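Local structure of galactose-binding-like protein (Bacteroides thetaiotaomicron, 7M1B) at residues L138-V142 with I164-L168; F213-D218 with R353-F357; G237-Y243 with R276-G280; Y284-K290 with C316-P321. The protein probably binds galactose or related sugars as a SusE-like protein, and may have some capacity to degrade glycans. All coordinates share one frame; numbering follows the deposited sequence.

Contact 1: L138-V142 with I164-L168; sequences LIFDV and IGFTL
Phe140 and Phe166 form the centre of this buried contact, which is wholly apolar: no polar bond crosses between the strands. Asp141 points away from strand 164-168, and its carboxylate is held by Arg183 (salt bridge, OD2) and Thr156 (hydrogen bond, OD1). The two rings make a T-shaped (edge-to-face) pair, with centroids 5.2 Å apart and planes at 62°. Phe166 CE1 sits over one face of the Phe140 ring, shifted toward the rim, and Phe166 CZ reaches Phe140 CB at 3.6 Å. Phe166 CG lies between the backbone N and the carbonyl carbon (chi1 59°), and this turns the ring's far edge toward Phe140. Ile164 CD1 meets Phe140 CZ at 3.8 Å, at the ring edge rather than over a face. That methyl also touches Leu138 CD1 at 3.7 Å, the side chains crossing at about a right angle. At the other end Val142 slides past Leu168, with Val142 CG1 3.6 Å from Leu168 CD1. Val142 CG2 comes to the edge of the Phe166 ring. The strands run in nearly the same direction, 26° apart, with axes 10.2 Å from each other. They belong to two sheets stacked face to face, consistent with a fibronectin type III-like sandwich. Strand 138-144 lies between strands 155-159 and 176-183 in one sheet. Strand 163-168 is an outermost strand of the other, next to strand 125-131.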
loop_
_atom_site.group_PDB
_atom_site.type_symbol
_atom_site.label_atom_id
_atom_site.label_comp_id
_atom_site.label_asym_id
_atom_site.label_seq_id
_atom_site.Cartn_x
_atom_site.Cartn_y
_atom_site.Cartn_z
ATOM N N LEU A 138 -18.367 -21.721 -1.634
ATOM C CA LEU A 138 -17.613 -22.425 -0.604
ATOM C C LEU A 138 -17.772 -21.606 0.684
ATOM O O LEU A 138 -18.142 -20.428 0.547
ATOM C CB LEU A 138 -16.142 -22.542 -1.069
ATOM C CG LEU A 138 -15.913 -23.381 -2.345
ATOM C CD1 LEU A 138 -14.440 -23.256 -2.766
ATOM C CD2 LEU A 138 -16.274 -24.867 -2.124
ATOM N N ILE A 139 -17.696 -22.291 1.838
ATOM C CA ILE A 139 -17.778 -21.699 3.196
ATOM C C ILE A 139 -16.531 -22.132 3.959
ATOM O O ILE A 139 -16.276 -23.332 4.136
ATOM C CB ILE A 139 -19.080 -22.214 3.871
ATOM C CG1 ILE A 139 -20.241 -22.298 2.872
ATOM C CG2 ILE A 139 -19.468 -21.344 5.096
ATOM C CD1 ILE A 139 -20.783 -20.952 2.436
ATOM N N PHE A 140 -15.750 -21.135 4.364
ATOM C CA PHE A 140 -14.533 -21.469 5.073
ATOM C C PHE A 140 -14.736 -21.180 6.552
ATOM O O PHE A 140 -15.107 -20.062 6.893
ATOM C CB PHE A 140 -13.397 -20.617 4.515
ATOM C CG PHE A 140 -12.966 -20.952 3.105
ATOM C CD1 PHE A 140 -13.734 -20.567 2.001
ATOM C CD2 PHE A 140 -11.789 -21.657 2.865
ATOM C CE1 PHE A 140 -13.306 -20.838 0.708
ATOM C CE2 PHE A 140 -11.349 -21.914 1.571
ATOM C CZ PHE A 140 -12.098 -21.501 0.495
ATOM N N ASP A 141 -14.526 -22.194 7.406
ATOM C CA ASP A 141 -14.654 -21.988 8.847
ATOM C C ASP A 141 -13.243 -21.999 9.423
ATOM O O ASP A 141 -12.548 -23.013 9.297
ATOM C CB ASP A 141 -15.453 -23.116 9.518
ATOM C CG ASP A 141 -16.934 -23.053 9.195
ATOM O OD1 ASP A 141 -17.499 -21.926 9.283
ATOM O OD2 ASP A 141 -17.505 -24.122 8.830
ATOM N N VAL A 142 -12.823 -20.893 10.064
ATOM C CA VAL A 142 -11.417 -20.779 10.475
ATOM C C VAL A 142 -11.342 -20.680 12.007
ATOM O O VAL A 142 -11.981 -19.743 12.621
ATOM C CB VAL A 142 -10.677 -19.574 9.846
ATOM C CG1 VAL A 142 -9.242 -19.515 10.348
ATOM C CG2 VAL A 142 -10.715 -19.631 8.324
ATOM N N ILE A 164 -9.491 -17.333 -4.551
ATOM C CA ILE A 164 -10.052 -17.069 -3.227
ATOM C C ILE A 164 -8.912 -16.515 -2.410
ATOM O O ILE A 164 -7.869 -17.099 -2.500
ATOM C CB ILE A 164 -10.616 -18.354 -2.607
ATOM C CG1 ILE A 164 -11.899 -18.757 -3.391
ATOM C CG2 ILE A 164 -10.903 -18.232 -1.121
ATOM C CD1 ILE A 164 -12.461 -20.121 -3.009
ATOM N N GLY A 165 -9.154 -15.448 -1.675
ATOM C CA GLY A 165 -8.123 -14.860 -0.802
ATOM C C GLY A 165 -8.812 -14.003 0.264
ATOM O O GLY A 165 -9.620 -13.136 -0.074
ATOM N N PHE A 166 -8.570 -14.280 1.544
ATOM C CA PHE A 166 -9.221 -13.499 2.598
ATOM C C PHE A 166 -8.345 -13.531 3.835
ATOM O O PHE A 166 -7.491 -14.412 3.911
ATOM C CB PHE A 166 -10.638 -13.990 2.929
ATOM C CG PHE A 166 -10.735 -15.436 3.391
ATOM C CD1 PHE A 166 -10.661 -16.491 2.480
ATOM C CD2 PHE A 166 -10.875 -15.736 4.744
ATOM C CE1 PHE A 166 -10.736 -17.810 2.931
ATOM C CE2 PHE A 166 -10.909 -17.049 5.193
ATOM C CZ PHE A 166 -10.871 -18.088 4.279
ATOM N N THR A 167 -8.589 -12.632 4.801
ATOM C CA THR A 167 -7.686 -12.535 5.942
ATOM C C THR A 167 -8.488 -12.642 7.229
ATOM O O THR A 167 -9.673 -12.275 7.290
ATOM C CB THR A 167 -6.864 -11.245 5.973
ATOM O OG1 THR A 167 -7.733 -10.162 6.314
ATOM C CG2 THR A 167 -6.194 -10.982 4.649
ATOM N N LEU A 168 -7.811 -13.129 8.260
ATOM C CA LEU A 168 -8.286 -12.970 9.624
ATOM C C LEU A 168 -7.225 -12.160 10.346
ATOM O O LEU A 168 -6.050 -12.520 10.278
ATOM C CB LEU A 168 -8.247 -14.315 10.336
ATOM C CG LEU A 168 -9.432 -15.236 10.192
ATOM C CD1 LEU A 168 -9.214 -16.147 8.989
ATOM C CD2 LEU A 168 -9.531 -16.047 11.477
#

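Contact 2: F213-D218 with R353-F357; sequences FYLAND and RYIRF
Arg356 and Asp218 form the tight, buried part of this contact. The arginine chain is extended from CG to NE and carries its guanidinium into the turn. Arg356 NH2 makes a salt bridge to Asp218 OD1 at 2.9 Å, with the oxygen 29° out of the guanidinium plane. The same nitrogen gives a weak bond to Asn217 OD1 at 3.0 Å, an oxygen also held by Trp257 NE1. Leu215 CD1 packs obliquely on the guanidinium, 3.6 Å from Arg356 NH2. The second carboxylate oxygen turns to its own loop: Asp218 OD2 accepts from Leu215 N at 2.9 Å, bracing the type I turn 215-218, and also bonds Thr259 OG1. Arg356 NE bonds Thr259 OG1, NH1 bonds Gly305 O, and the guanidinium makes a cation-pi contact with Trp307.

The other end has no polar bond and is more open to solvent, since Phe213 is partly exposed. Its ring face receives the edge of buried Tyr354, with centroids 4.8 Å apart and planes at 56°. Arg353 and Tyr354 together face Arg297, a classic beta bulge. The loop is thus fixed to a strand of what is probably a galactose-binding-like beta sandwich.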
loop_
_atom_site.group_PDB
_atom_site.type_symbol
_atom_site.label_atom_id
_atom_site.label_comp_id
_atom_site.label_asym_id
_atom_site.label_seq_id
_atom_site.Cartn_x
_atom_site.Cartn_y
_atom_site.Cartn_z
ATOM N N PHE A 213 15.018 5.975 -8.050
ATOM C CA PHE A 213 15.272 4.948 -9.063
ATOM C C PHE A 213 14.606 5.402 -10.361
ATOM O O PHE A 213 13.523 4.903 -10.760
ATOM C CB PHE A 213 14.776 3.570 -8.585
ATOM C CG PHE A 213 15.500 2.413 -9.225
ATOM C CD1 PHE A 213 16.718 1.952 -8.717
ATOM C CD2 PHE A 213 15.042 1.849 -10.417
ATOM C CE1 PHE A 213 17.395 0.912 -9.344
ATOM C CE2 PHE A 213 15.775 0.863 -11.062
ATOM C CZ PHE A 213 16.924 0.352 -10.506
ATOM N N TYR A 214 15.261 6.342 -11.027
ATOM C CA TYR A 214 14.650 7.124 -12.124
ATOM C C TYR A 214 14.594 6.274 -13.411
ATOM O O TYR A 214 15.594 5.745 -13.868
ATOM C CB TYR A 214 15.462 8.391 -12.369
ATOM C CG TYR A 214 14.939 9.245 -13.504
ATOM C CD1 TYR A 214 13.666 9.817 -13.475
ATOM C CD2 TYR A 214 15.809 9.560 -14.532
ATOM C CE1 TYR A 214 13.253 10.641 -14.523
ATOM C CE2 TYR A 214 15.434 10.441 -15.529
ATOM C CZ TYR A 214 14.121 10.895 -15.573
ATOM O OH TYR A 214 13.754 11.770 -16.586
ATOM N N LEU A 215 13.360 6.022 -13.899
ATOM C CA LEU A 215 13.094 5.332 -15.146
ATOM C C LEU A 215 12.678 6.344 -16.236
ATOM O O LEU A 215 12.253 7.451 -15.931
ATOM C CB LEU A 215 12.038 4.256 -14.900
ATOM C CG LEU A 215 12.423 3.295 -13.753
ATOM C CD1 LEU A 215 11.308 2.284 -13.612
ATOM C CD2 LEU A 215 13.742 2.581 -14.082
ATOM N N ALA A 216 12.803 5.913 -17.516
ATOM C CA ALA A 216 12.784 6.919 -18.582
ATOM C C ALA A 216 11.474 7.711 -18.751
ATOM O O ALA A 216 11.481 8.814 -19.336
ATOM C CB ALA A 216 13.247 6.292 -19.886
ATOM N N ASN A 217 10.348 7.106 -18.386
ATOM C CA ASN A 217 9.077 7.790 -18.502
ATOM C C ASN A 217 8.531 8.273 -17.140
ATOM O O ASN A 217 7.340 8.685 -17.057
ATOM C CB ASN A 217 8.066 6.830 -19.123
ATOM C CG ASN A 217 7.808 5.577 -18.309
ATOM O OD1 ASN A 217 8.198 5.460 -17.157
ATOM N ND2 ASN A 217 7.024 4.644 -18.835
ATOM N N ASP A 218 9.452 8.520 -16.188
ATOM C CA ASP A 218 9.012 9.026 -14.895
ATOM C C ASP A 218 9.098 10.559 -14.900
ATOM O O ASP A 218 9.807 11.182 -15.719
ATOM C CB ASP A 218 10.040 8.651 -13.819
ATOM C CG ASP A 218 10.033 7.204 -13.398
ATOM O OD1 ASP A 218 9.154 6.414 -13.863
ATOM O OD2 ASP A 218 10.875 6.816 -12.626
ATOM N N ARG A 353 10.283 -4.414 -3.628
ATOM C CA ARG A 353 11.450 -3.578 -3.283
ATOM C C ARG A 353 11.308 -2.240 -4.012
ATOM O O ARG A 353 11.642 -1.217 -3.399
ATOM C CB ARG A 353 12.727 -4.271 -3.776
ATOM C CG ARG A 353 13.953 -3.365 -3.659
ATOM C CD ARG A 353 15.252 -4.108 -3.880
ATOM N NE ARG A 353 16.359 -3.150 -3.847
ATOM C CZ ARG A 353 17.630 -3.407 -3.608
ATOM N NH1 ARG A 353 18.021 -4.615 -3.165
ATOM N NH2 ARG A 353 18.456 -2.371 -3.635
ATOM N N TYR A 354 10.976 -2.262 -5.327
ATOM C CA TYR A 354 10.839 -1.048 -6.096
ATOM C C TYR A 354 9.424 -0.546 -6.013
ATOM O O TYR A 354 8.493 -1.348 -6.124
ATOM C CB TYR A 354 11.347 -1.219 -7.532
ATOM C CG TYR A 354 12.741 -1.761 -7.632
ATOM C CD1 TYR A 354 13.860 -0.903 -7.493
ATOM C CD2 TYR A 354 12.982 -3.134 -7.632
ATOM C CE1 TYR A 354 15.159 -1.406 -7.519
ATOM C CE2 TYR A 354 14.273 -3.661 -7.546
ATOM C CZ TYR A 354 15.357 -2.790 -7.456
ATOM O OH TYR A 354 16.643 -3.288 -7.452
ATOM N N ILE A 355 9.236 0.772 -5.909
ATOM C CA ILE A 355 7.916 1.351 -5.666
ATOM C C ILE A 355 7.649 2.451 -6.685
ATOM O O ILE A 355 8.493 3.294 -6.899
ATOM C CB ILE A 355 7.774 1.895 -4.208
ATOM C CG1 ILE A 355 8.050 0.848 -3.112
ATOM C CG2 ILE A 355 6.456 2.582 -3.981
ATOM C CD1 ILE A 355 7.023 -0.266 -3.155
ATOM N N ARG A 356 6.403 2.515 -7.177
ATOM C CA ARG A 356 5.962 3.669 -7.951
ATOM C C ARG A 356 4.728 4.289 -7.312
ATOM O O ARG A 356 3.815 3.568 -6.832
ATOM C CB ARG A 356 5.607 3.256 -9.375
ATOM C CG ARG A 356 6.802 3.251 -10.316
ATOM C CD ARG A 356 6.467 2.733 -11.685
ATOM N NE ARG A 356 7.467 3.309 -12.584
ATOM C CZ ARG A 356 7.410 3.219 -13.906
ATOM N NH1 ARG A 356 6.501 2.383 -14.491
ATOM N NH2 ARG A 356 8.254 3.822 -14.698
ATOM N N PHE A 357 4.677 5.631 -7.347
ATOM C CA PHE A 357 3.449 6.365 -7.090
ATOM C C PHE A 357 2.921 6.856 -8.426
ATOM O O PHE A 357 3.586 7.560 -9.150
ATOM C CB PHE A 357 3.738 7.565 -6.173
ATOM C CG PHE A 357 3.720 7.221 -4.708
ATOM C CD1 PHE A 357 4.506 6.184 -4.238
ATOM C CD2 PHE A 357 3.075 8.026 -3.788
ATOM C CE1 PHE A 357 4.482 5.837 -2.879
ATOM C CE2 PHE A 357 3.007 7.682 -2.433
ATOM C CZ PHE A 357 3.759 6.609 -1.988
#

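Contact 3: G237-Y243 with R276-G280; sequences GLNSWNY and RSMGG. With EDO (1,2-ethanediol), chain B.
Leu238 O and Ser240 O take the backbone bonds that tie the two loops together. Gly279 N donates to Leu238 O at 2.9 Å. Met278 N donates to Ser240 O at 3.2 Å, arriving nearly in line with the carbonyl. Ser277 OG is 2.9 Å from both Gly237 O and Leu238 O. Gln372 adds a weak bond to this hydroxyl and also holds Gly237 N through OE1. Water 2 completes the seam: it donates to Ser240 O and Asn242 O and accepts from Ser277 N. On the exposed side, by Asn239 and Gly279, water 1 donates to Asn239 OD1 at 2.7 Å and more weakly to Gly279 O.

Each loop is itself turned, with a type I turn at 237-240 and a type I' turn at 277-280. Ser240 OG accepts from Asn242 N in an ST turn and also bonds Asp235. The Asn242 amide is buried: ND2 bonds Ser230 O, and OD1 accepts from Asn233 ND2. The loops connect strands of what is probably a galactose-binding-like beta sandwich. In relatives, loops at one end can form the sugar site; whether these do so is not established.

Met278 covers one face of exposed Trp241. Its CG stands 3.7 Å from the centroid of the Trp241 five-membered ring, 10° off the normal, and SD lies over the same face, a Met-aromatic contact. Met278 CE touches Tyr243 CD2 at 3.5 Å. Tyr243 OH is satisfied by Ala224 O. The Arg276 chain bends at chi2 and chi3, bringing NH1 to O2 of an ethanediol, probably from the crystallisation liquor, at 2.9 Å. Arg276 NH2 bonds Ala286 O.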
loop_
_atom_site.group_PDB
_atom_site.type_symbol
_atom_site.label_atom_id
_atom_site.label_comp_id
_atom_site.label_asym_id
_atom_site.label_seq_id
_atom_site.Cartn_x
_atom_site.Cartn_y
_atom_site.Cartn_z
ATOM N N GLY A 237 6.952 17.807 9.143
ATOM C CA GLY A 237 6.111 18.475 10.118
ATOM C C GLY A 237 5.722 19.871 9.634
ATOM O O GLY A 237 6.160 20.365 8.548
ATOM N N LEU A 238 4.908 20.527 10.442
ATOM C CA LEU A 238 4.237 21.779 10.074
ATOM C C LEU A 238 5.226 22.822 9.637
ATOM O O LEU A 238 5.053 23.462 8.571
ATOM C CB LEU A 238 3.433 22.285 11.264
ATOM C CG LEU A 238 2.643 23.556 10.979
ATOM C CD1 LEU A 238 1.544 23.320 9.894
ATOM C CD2 LEU A 238 1.967 24.039 12.302
ATOM N N ASN A 239 6.305 22.989 10.418
ATOM C CA ASN A 239 7.261 24.054 10.212
ATOM C C ASN A 239 8.438 23.668 9.294
ATOM O O ASN A 239 9.435 24.367 9.233
ATOM C CB ASN A 239 7.713 24.684 11.524
ATOM C CG ASN A 239 6.687 25.617 12.114
ATOM O OD1 ASN A 239 5.760 26.032 11.403
ATOM N ND2 ASN A 239 6.815 25.905 13.406
ATOM N N SER A 240 8.409 22.461 8.741
ATOM C CA SER A 240 9.485 21.981 7.891
ATOM C C SER A 240 9.478 22.658 6.512
ATOM O O SER A 240 8.383 22.875 5.926
ATOM C CB SER A 240 9.334 20.514 7.721
ATOM O OG SER A 240 10.320 19.981 6.830
ATOM N N TRP A 241 10.694 22.920 6.034
ATOM C CA TRP A 241 10.906 23.412 4.648
ATOM C C TRP A 241 11.332 22.255 3.722
ATOM O O TRP A 241 11.760 22.466 2.560
ATOM C CB TRP A 241 11.945 24.580 4.614
ATOM C CG TRP A 241 11.229 25.888 4.348
ATOM C CD1 TRP A 241 11.301 26.634 3.187
ATOM C CD2 TRP A 241 10.316 26.593 5.212
ATOM N NE1 TRP A 241 10.495 27.720 3.312
ATOM C CE2 TRP A 241 9.856 27.707 4.510
ATOM C CE3 TRP A 241 9.773 26.318 6.487
ATOM C CZ2 TRP A 241 8.975 28.634 5.056
ATOM C CZ3 TRP A 241 8.851 27.205 7.023
ATOM C CH2 TRP A 241 8.453 28.341 6.295
ATOM N N ASN A 242 11.231 20.996 4.184
ATOM C CA ASN A 242 11.705 19.900 3.325
ATOM C C ASN A 242 10.671 19.511 2.260
ATOM O O ASN A 242 9.462 19.700 2.440
ATOM C CB ASN A 242 11.800 18.659 4.218
ATOM C CG ASN A 242 12.515 17.508 3.522
ATOM O OD1 ASN A 242 13.582 17.698 2.960
ATOM N ND2 ASN A 242 11.860 16.371 3.344
ATOM N N TYR A 243 11.185 19.073 1.092
ATOM C CA TYR A 243 10.228 18.565 0.110
ATOM C C TYR A 243 11.041 17.869 -0.984
ATOM O O TYR A 243 12.247 17.984 -1.045
ATOM C CB TYR A 243 9.540 19.752 -0.629
ATOM C CG TYR A 243 10.467 20.859 -1.093
ATOM C CD1 TYR A 243 11.250 20.751 -2.280
ATOM C CD2 TYR A 243 10.544 22.062 -0.394
ATOM C CE1 TYR A 243 12.126 21.762 -2.681
ATOM C CE2 TYR A 243 11.413 23.064 -0.772
ATOM C CZ TYR A 243 12.142 22.956 -1.960
ATOM O OH TYR A 243 12.988 23.965 -2.255
ATOM N N ARG A 276 4.008 18.871 1.552
ATOM C CA ARG A 276 4.920 20.001 1.832
ATOM C C ARG A 276 4.045 21.059 2.525
ATOM O O ARG A 276 2.864 21.284 2.209
ATOM C CB ARG A 276 5.444 20.541 0.470
ATOM C CG ARG A 276 6.205 21.863 0.587
ATOM C CD ARG A 276 5.301 23.069 0.392
ATOM N NE ARG A 276 4.765 23.106 -1.002
ATOM C CZ ARG A 276 5.363 23.777 -2.018
ATOM N NH1 ARG A 276 6.465 24.537 -1.791
ATOM N NH2 ARG A 276 4.843 23.657 -3.203
ATOM N N SER A 277 4.650 21.776 3.494
ATOM C CA SER A 277 3.883 22.557 4.449
ATOM C C SER A 277 4.367 23.999 4.526
ATOM O O SER A 277 3.567 24.905 4.284
ATOM C CB SER A 277 3.934 21.862 5.783
ATOM O OG SER A 277 5.330 21.781 6.163
ATOM N N MET A 278 5.640 24.250 4.956
ATOM C CA MET A 278 6.219 25.579 5.072
ATOM C C MET A 278 5.330 26.472 5.932
ATOM O O MET A 278 5.056 27.649 5.617
ATOM C CB MET A 278 6.449 26.199 3.674
ATOM C CG MET A 278 7.463 25.382 2.906
ATOM S SD MET A 278 7.698 26.052 1.315
ATOM C CE MET A 278 8.811 24.877 0.750
ATOM N N GLY A 279 4.926 25.918 7.065
ATOM C CA GLY A 279 4.123 26.670 8.012
ATOM C C GLY A 279 2.617 26.357 7.964
ATOM O O GLY A 279 1.848 26.717 8.863
ATOM N N GLY A 280 2.182 25.673 6.923
ATOM C CA GLY A 280 0.825 25.184 6.728
ATOM C C GLY A 280 0.093 25.753 5.504
ATOM O O GLY A 280 -0.894 25.140 5.055
HETATM C C1 EDO B . 10.300 26.418 -2.880
HETATM O O1 EDO B . 9.476 27.067 -1.917
HETATM C C2 EDO B . 9.524 25.371 -3.595
HETATM O O2 EDO B . 8.119 25.649 -3.884
HETATM O O HOH W 1 3.477 27.488 11.712
HETATM O O HOH W 2 7.714 21.351 3.741
#

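Contact 4: Y284-K290 with C316-P321; sequences YRAGAIK and CESIKP
Tyr284 and Lys320 supply most of the apolar contact. The lysine chain is extended and runs across one face of the tyrosine ring. Lys320 CG stands over the centre of the Tyr284 ring, 3.7 Å from the centroid and 6° off the normal, a CH-pi contact. Pro321 CD is 4.2 Å from Tyr284 CZ, oblique to the ring. His363 is an edge-to-face partner of Tyr284.

Two direct hydrogen bonds cross the contact. Tyr284 OH donates to Ile319 O at 2.7 Å, with the carbonyl oxygen near the ring plane at its edge. Ser318 N donates to Lys290 O, also at 2.7 Å. Glu317 CA adds a CA-H...O contact to Lys290 O at 3.3 Å. These bonds join the type I' turn 285-288 and the strand 289-290 it leads into to the end of strand 311-317, within the probable galactose-binding-like domain.

Water makes further links. Water 3 donates to Tyr284 O and accepts from Lys320 NZ at 2.9 Å. Water 5 donates to Ile289 O and to Ser318 OG. The serine hydroxyl also bonds Glu341 and His363, and Lys320 NZ bonds the carbonyls of Ser328 and Trp324.

Charge plays a lesser part. Lys290 and Glu317 lie side by side, but Lys290 NZ and Glu317 OE2 are 5.2 Å apart and make no salt bridge. The chemistry implies two holds: a backbone bond at Lys290 and Ser318, and a Tyr284 ring held by its hydroxyl and covered on one face by Lys320, whose ammonium end is met by carbonyls and water.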
loop_
_atom_site.group_PDB
_atom_site.type_symbol
_atom_site.label_atom_id
_atom_site.label_comp_id
_atom_site.label_asym_id
_atom_site.label_seq_id
_atom_site.Cartn_x
_atom_site.Cartn_y
_atom_site.Cartn_z
ATOM N N TYR A 284 -2.708 21.156 0.773
ATOM C CA TYR A 284 -3.888 20.941 -0.073
ATOM C C TYR A 284 -3.853 21.872 -1.305
ATOM O O TYR A 284 -4.901 22.299 -1.795
ATOM C CB TYR A 284 -5.163 21.152 0.769
ATOM C CG TYR A 284 -5.303 20.065 1.801
ATOM C CD1 TYR A 284 -5.634 18.761 1.445
ATOM C CD2 TYR A 284 -5.120 20.389 3.120
ATOM C CE1 TYR A 284 -5.752 17.755 2.405
ATOM C CE2 TYR A 284 -5.210 19.393 4.096
ATOM C CZ TYR A 284 -5.584 18.095 3.732
ATOM O OH TYR A 284 -5.681 17.085 4.651
ATOM N N ARG A 285 -2.646 22.169 -1.777
ATOM C CA ARG A 285 -2.445 22.912 -3.031
ATOM C C ARG A 285 -0.944 22.814 -3.353
ATOM O O ARG A 285 -0.195 22.102 -2.660
ATOM C CB ARG A 285 -2.822 24.397 -2.826
ATOM C CG ARG A 285 -1.930 25.233 -1.894
ATOM C CD ARG A 285 -2.271 26.741 -1.782
ATOM N NE ARG A 285 -1.261 27.567 -1.054
ATOM C CZ ARG A 285 -0.260 28.328 -1.555
ATOM N NH1 ARG A 285 -0.070 28.391 -2.871
ATOM N NH2 ARG A 285 0.548 29.017 -0.728
ATOM N N ALA A 286 -0.549 23.388 -4.506
ATOM C CA ALA A 286 0.863 23.546 -4.824
ATOM C C ALA A 286 1.636 22.225 -4.748
ATOM O O ALA A 286 2.670 22.097 -4.076
ATOM C CB ALA A 286 1.484 24.612 -3.923
ATOM N N GLY A 287 1.069 21.238 -5.425
ATOM C CA GLY A 287 1.738 19.965 -5.617
ATOM C C GLY A 287 1.222 18.872 -4.679
ATOM O O GLY A 287 1.620 17.734 -4.893
ATOM N N ALA A 288 0.365 19.235 -3.712
ATOM C CA ALA A 288 -0.142 18.214 -2.842
ATOM C C ALA A 288 -1.000 17.214 -3.652
ATOM O O ALA A 288 -1.983 17.598 -4.324
ATOM C CB ALA A 288 -0.983 18.870 -1.768
ATOM N N ILE A 289 -0.635 15.916 -3.588
ATOM C CA ILE A 289 -1.397 14.903 -4.323
ATOM C C ILE A 289 -2.717 14.537 -3.667
ATOM O O ILE A 289 -2.862 14.515 -2.439
ATOM C CB ILE A 289 -0.462 13.680 -4.538
ATOM C CG1 ILE A 289 -0.107 13.009 -3.192
ATOM C CG2 ILE A 289 0.740 14.132 -5.382
ATOM C CD1 ILE A 289 0.756 11.693 -3.370
ATOM N N LYS A 290 -3.685 14.146 -4.500
ATOM C CA LYS A 290 -5.050 13.884 -4.011
ATOM C C LYS A 290 -5.376 12.397 -4.128
ATOM O O LYS A 290 -5.517 11.754 -3.077
ATOM C CB LYS A 290 -6.080 14.781 -4.690
ATOM C CG LYS A 290 -7.567 14.451 -4.348
ATOM C CD LYS A 290 -8.518 15.457 -4.983
ATOM C CE LYS A 290 -9.994 15.040 -4.838
ATOM N NZ LYS A 290 -10.875 15.822 -5.714
ATOM N N CYS A 316 -5.230 5.055 -3.119
ATOM C CA CYS A 316 -5.078 5.984 -2.027
ATOM C C CYS A 316 -5.772 7.296 -2.338
ATOM O O CYS A 316 -5.603 7.815 -3.457
ATOM C CB CYS A 316 -3.604 6.309 -1.788
ATOM S SG CYS A 316 -2.547 4.877 -1.458
ATOM N N GLU A 317 -6.402 7.875 -1.330
ATOM C CA GLU A 317 -6.957 9.240 -1.443
ATOM C C GLU A 317 -6.620 10.066 -0.208
ATOM O O GLU A 317 -7.004 9.717 0.917
ATOM C CB GLU A 317 -8.483 9.174 -1.698
ATOM C CG GLU A 317 -9.065 10.599 -1.757
ATOM C CD GLU A 317 -10.493 10.731 -2.219
ATOM O OE1 GLU A 317 -11.096 9.679 -2.411
ATOM O OE2 GLU A 317 -10.998 11.850 -2.383
ATOM N N SER A 318 -5.893 11.179 -0.426
ATOM C CA SER A 318 -5.635 12.153 0.630
ATOM C C SER A 318 -6.918 12.952 0.855
ATOM O O SER A 318 -7.436 13.582 -0.071
ATOM C CB SER A 318 -4.504 13.043 0.179
ATOM O OG SER A 318 -4.355 14.195 1.025
ATOM N N ILE A 319 -7.432 12.911 2.096
ATOM C CA ILE A 319 -8.658 13.607 2.500
ATOM C C ILE A 319 -8.332 15.000 3.039
ATOM O O ILE A 319 -7.390 15.172 3.836
ATOM C CB ILE A 319 -9.409 12.744 3.547
ATOM C CG1 ILE A 319 -9.853 11.410 2.920
ATOM C CG2 ILE A 319 -10.630 13.503 4.037
ATOM C CD1 ILE A 319 -10.502 11.521 1.566
ATOM N N LYS A 320 -9.172 15.997 2.640
ATOM C CA LYS A 320 -9.156 17.338 3.231
ATOM C C LYS A 320 -10.309 17.417 4.232
ATOM O O LYS A 320 -11.440 17.487 3.802
ATOM C CB LYS A 320 -9.248 18.446 2.185
ATOM C CG LYS A 320 -9.035 19.842 2.755
ATOM C CD LYS A 320 -9.119 20.867 1.581
ATOM C CE LYS A 320 -8.725 22.257 2.081
ATOM N NZ LYS A 320 -8.821 23.254 0.971
ATOM N N PRO A 321 -10.123 17.267 5.554
ATOM C CA PRO A 321 -11.274 17.162 6.483
ATOM C C PRO A 321 -12.378 18.212 6.300
ATOM O O PRO A 321 -13.575 17.899 6.367
ATOM C CB PRO A 321 -10.630 17.350 7.864
ATOM C CG PRO A 321 -9.255 16.733 7.684
ATOM C CD PRO A 321 -8.827 17.158 6.270
HETATM O O HOH W 3 -7.649 22.196 -1.437
HETATM O O HOH W 4 -5.822 24.667 -0.097
HETATM O O HOH W 5 -1.548 14.575 0.064
#

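Contact 1 comes first along the chain. It closes a short loop of 21 residues and joins the two sheets of the first sandwich of the modelled chain. The chain then enters the probable galactose-binding-like part, where contact 2 opens at 213-218 and closes only at 353-357, tying an early loop to a late strand. Contacts 3 and 4 both nest inside that long loop. They follow one another without crossing: contact 3 joins two connecting loops, and contact 4 ties the 284-290 turn region to the end of strand 311-317. These two touch, and contacts 2 and 4 reach the same sheet. Contact 1 stays apart, its centre about 35 Å from that of contact 2.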